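Local atomic coordinates of sporozoite surface protein 2 (Plasmodium vivax, PDB entry 4HQO), a protein that probably serves as the adhesive surface receptor for gliding motility of malaria sporozoites, through a metal-binding von Willebrand factor A domain and a thrombospondin repeat. Residues A[21-26]-A[128-133]. The protein carries 4 engineered substitutions. Sequence-based numbering, arbitrary orientation.
Sequences LYLLVD and LVILMT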
ATOM      1  N   LEU A  21      -4.684   1.837  -1.611  1.00 31.19           N
ATOM      2  CA  LEU A  21      -5.827   2.471  -0.965  1.00 27.26           C
ATOM      3  C   LEU A  21      -7.087   1.656  -1.229  1.00 27.85           C
ATOM      4  O   LEU A  21      -7.530   1.531  -2.364  1.00 29.16           O
ATOM      5  CB  LEU A  21      -5.986   3.898  -1.487  1.00 27.89           C
ATOM      6  CG  LEU A  21      -6.828   4.905  -0.689  1.00 33.54           C
ATOM      7  CD1 LEU A  21      -6.478   6.322  -1.138  1.00 31.56           C
ATOM      8  CD2 LEU A  21      -8.302   4.668  -0.885  1.00 35.86           C
ATOM      9  N   TYR A  22      -7.646   1.100  -0.165  1.00 25.95           N
ATOM     10  CA  TYR A  22      -8.792   0.211  -0.260  1.00 26.54           C
ATOM     11  C   TYR A  22     -10.024   1.016   0.114  1.00 28.76           C
ATOM     12  O   TYR A  22     -10.216   1.362   1.272  1.00 29.03           O
ATOM     13  CB  TYR A  22      -8.612  -0.981   0.691  1.00 25.15           C
ATOM     14  CG  TYR A  22      -7.310  -1.735   0.489  1.00 31.81           C
ATOM     15  CD1 TYR A  22      -6.160  -1.376   1.184  1.00 25.95           C
ATOM     16  CD2 TYR A  22      -7.233  -2.811  -0.393  1.00 22.39           C
ATOM     17  CE1 TYR A  22      -4.970  -2.067   1.004  1.00 27.48           C
ATOM     18  CE2 TYR A  22      -6.047  -3.504  -0.581  1.00 23.44           C
ATOM     19  CZ  TYR A  22      -4.916  -3.128   0.122  1.00 25.13           C
ATOM     20  OH  TYR A  22      -3.727  -3.805  -0.066  1.00 29.80           O
ATOM     21  N   LEU A  23     -10.834   1.352  -0.880  1.00 24.94           N
ATOM     22  CA  LEU A  23     -12.022   2.163  -0.657  1.00 26.92           C
ATOM     23  C   LEU A  23     -13.232   1.247  -0.530  1.00 31.26           C
ATOM     24  O   LEU A  23     -13.644   0.610  -1.508  1.00 28.53           O
ATOM     25  CB  LEU A  23     -12.206   3.151  -1.810  1.00 24.55           C
ATOM     26  CG  LEU A  23     -13.365   4.147  -1.782  1.00 32.60           C
ATOM     27  CD1 LEU A  23     -13.457   4.849  -0.439  1.00 26.97           C
ATOM     28  CD2 LEU A  23     -13.188   5.169  -2.903  1.00 29.61           C
ATOM     29  N   LEU A  24     -13.782   1.169   0.680  1.00 23.92           N
ATOM     30  CA  LEU A  24     -14.891   0.252   0.977  1.00 24.81           C
ATOM     31  C   LEU A  24     -16.159   1.082   1.137  1.00 26.06           C
ATOM     32  O   LEU A  24     -16.265   1.905   2.055  1.00 29.05           O
ATOM     33  CB  LEU A  24     -14.617  -0.530   2.259  1.00 20.73           C
ATOM     34  CG  LEU A  24     -13.239  -1.192   2.416  1.00 33.22           C
ATOM     35  CD1 LEU A  24     -13.153  -1.988   3.741  1.00 20.91           C
ATOM     36  CD2 LEU A  24     -12.936  -2.090   1.230  1.00 22.64           C
ATOM     37  N   VAL A  25     -17.106   0.887   0.227  1.00 22.61           N
ATOM     38  CA  VAL A  25     -18.276   1.759   0.156  1.00 21.24           C
ATOM     39  C   VAL A  25     -19.545   1.018   0.584  1.00 24.30           C
ATOM     40  O   VAL A  25     -19.892  -0.026   0.025  1.00 26.08           O
ATOM     41  CB  VAL A  25     -18.458   2.361  -1.264  1.00 30.18           C
ATOM     42  CG1 VAL A  25     -19.660   3.296  -1.296  1.00 24.66           C
ATOM     43  CG2 VAL A  25     -17.191   3.106  -1.701  1.00 23.44           C
ATOM     44  N   ASP A  26     -20.211   1.553   1.599  1.00 29.98           N
ATOM     45  CA  ASP A  26     -21.465   0.990   2.105  1.00 30.37           C
ATOM     46  C   ASP A  26     -22.595   1.299   1.113  1.00 29.52           C
ATOM     47  O   ASP A  26     -22.954   2.461   0.932  1.00 28.33           O
ATOM     48  CB  ASP A  26     -21.766   1.644   3.455  1.00 25.56           C
ATOM     49  CG  ASP A  26     -22.895   0.969   4.228  1.00 34.45           C
ATOM     50  OD1 ASP A  26     -23.793   0.339   3.616  1.00 35.06           O
ATOM     51  OD2 ASP A  26     -22.880   1.107   5.474  1.00 28.92           O
ATOM     52  N   LEU A 128      -3.797   1.679   3.203  1.00 26.57           N
ATOM     53  CA  LEU A 128      -4.778   2.620   3.733  1.00 29.90           C
ATOM     54  C   LEU A 128      -6.196   2.188   3.386  1.00 33.43           C
ATOM     55  O   LEU A 128      -6.552   2.077   2.213  1.00 35.28           O
ATOM     56  CB  LEU A 128      -4.529   4.041   3.215  1.00 27.29           C
ATOM     57  CG  LEU A 128      -5.649   5.053   3.512  1.00 35.16           C
ATOM     58  CD1 LEU A 128      -5.855   5.301   5.028  1.00 31.23           C
ATOM     59  CD2 LEU A 128      -5.407   6.361   2.782  1.00 29.48           C
ATOM     60  N   VAL A 129      -7.006   1.936   4.407  1.00 35.11           N
ATOM     61  CA  VAL A 129      -8.409   1.623   4.168  1.00 30.25           C
ATOM     62  C   VAL A 129      -9.264   2.848   4.420  1.00 26.36           C
ATOM     63  O   VAL A 129      -9.181   3.466   5.484  1.00 29.68           O
ATOM     64  CB  VAL A 129      -8.925   0.487   5.064  1.00 23.68           C
ATOM     65  CG1 VAL A 129     -10.420   0.279   4.818  1.00 26.62           C
ATOM     66  CG2 VAL A 129      -8.156  -0.803   4.797  1.00 26.30           C
ATOM     67  N   ILE A 130     -10.082   3.209   3.442  1.00 25.60           N
ATOM     68  CA  ILE A 130     -11.090   4.230   3.684  1.00 25.39           C
ATOM     69  C   ILE A 130     -12.451   3.547   3.736  1.00 35.58           C
ATOM     70  O   ILE A 130     -12.903   2.970   2.749  1.00 26.55           O
ATOM     71  CB  ILE A 130     -11.062   5.327   2.607  1.00 30.63           C
ATOM     72  CG1 ILE A 130      -9.712   6.048   2.631  1.00 31.41           C
ATOM     73  CG2 ILE A 130     -12.195   6.318   2.823  1.00 30.82           C
ATOM     74  CD1 ILE A 130      -9.628   7.190   1.638  1.00 33.87           C
ATOM     75  N   LEU A 131     -13.079   3.584   4.906  1.00 28.12           N
ATOM     76  CA  LEU A 131     -14.362   2.922   5.114  1.00 30.09           C
ATOM     77  C   LEU A 131     -15.484   3.958   5.143  1.00 32.15           C
ATOM     78  O   LEU A 131     -15.551   4.778   6.059  1.00 30.89           O
ATOM     79  CB  LEU A 131     -14.332   2.116   6.422  1.00 22.94           C
ATOM     80  CG  LEU A 131     -15.626   1.418   6.851  1.00 34.81           C
ATOM     81  CD1 LEU A 131     -16.012   0.307   5.875  1.00 23.22           C
ATOM     82  CD2 LEU A 131     -15.473   0.875   8.282  1.00 28.65           C
ATOM     83  N   MET A 132     -16.351   3.931   4.131  1.00 27.86           N
ATOM     84  CA  MET A 132     -17.471   4.869   4.064  1.00 34.51           C
ATOM     85  C   MET A 132     -18.747   4.165   4.480  1.00 33.08           C
ATOM     86  O   MET A 132     -19.211   3.273   3.771  1.00 26.69           O
ATOM     87  CB  MET A 132     -17.644   5.414   2.642  1.00 31.46           C
ATOM     88  CG  MET A 132     -16.532   6.313   2.180  1.00 51.08           C
ATOM     89  SD  MET A 132     -16.729   6.805   0.458  1.00 47.26           S
ATOM     90  CE  MET A 132     -18.369   7.455   0.472  1.00 25.51           C
ATOM     91  N   THR A 133     -19.329   4.573   5.606  1.00 27.80           N
ATOM     92  CA  THR A 133     -20.478   3.855   6.154  1.00 24.63           C
ATOM     93  C   THR A 133     -21.322   4.721   7.100  1.00 26.47           C
ATOM     94  O   THR A 133     -20.854   5.752   7.584  1.00 33.07           O
ATOM     95  CB  THR A 133     -20.006   2.573   6.886  1.00 28.27           C
ATOM     96  OG1 THR A 133     -21.135   1.801   7.323  1.00 28.17           O
ATOM     97  CG2 THR A 133     -19.129   2.940   8.090  1.00 26.67           C
TER
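The central parallel pair of the von Willebrand factor A domain's mixed sheet runs from Leu21 beside Leu128 to Asp26 beside Thr133, ending at the metal ion-dependent adhesion site (MIDAS). The two short axes diverge by 14° and approach to 4.7 Å. Tyr22, Leu24 and Asp26 turn their backbones to 128-133, whereas Leu21, Leu23 and Val25 are backbone hydrogen-bonded to strand 58-65, which places 21-26 inside the sheet. Five backbone hydrogen bonds join the pair, among them Leu24 N to Ile130 O (2.9 Å).

Each sheet face has its own apolar layer. On the face covered by helix 33-49, Leu23 CD1 lies 3.8 Å from Ile130 CG2 and also reaches Met132 SD; Leu23 CG stands anti to its own N (chi1 -178°), and from there the turn at chi2 (48°) brings CD1 toward Ile130. On the same face, Leu21 CD2 touches Ile130 CD1. The other face, packed against helix 105-117, carries Tyr22, Leu24, Val129 and Leu131. There Leu24 CD1 crosses to Val129 CG1 at 3.7 Å, while Leu131 CD1 abuts Leu24 CB. The Tyr22 ring has Leu128 O at its edge, near the ring plane, and its OH is hydrogen-bonded to Gln127.

At the C-terminal end, Asp26 has a side chain about 4 Å from the magnesium ion bound by Ser28, Ser30 and Thr103, and its OD1 is hydrogen-bonded to Ser28 OG. This is consistent with a second-shell role in positioning a metal ligand. Its other carboxylate oxygen is held from across the strands: Thr133 OG1 donates to the anti lone pair of Asp26 OD2 at 2.6 Å.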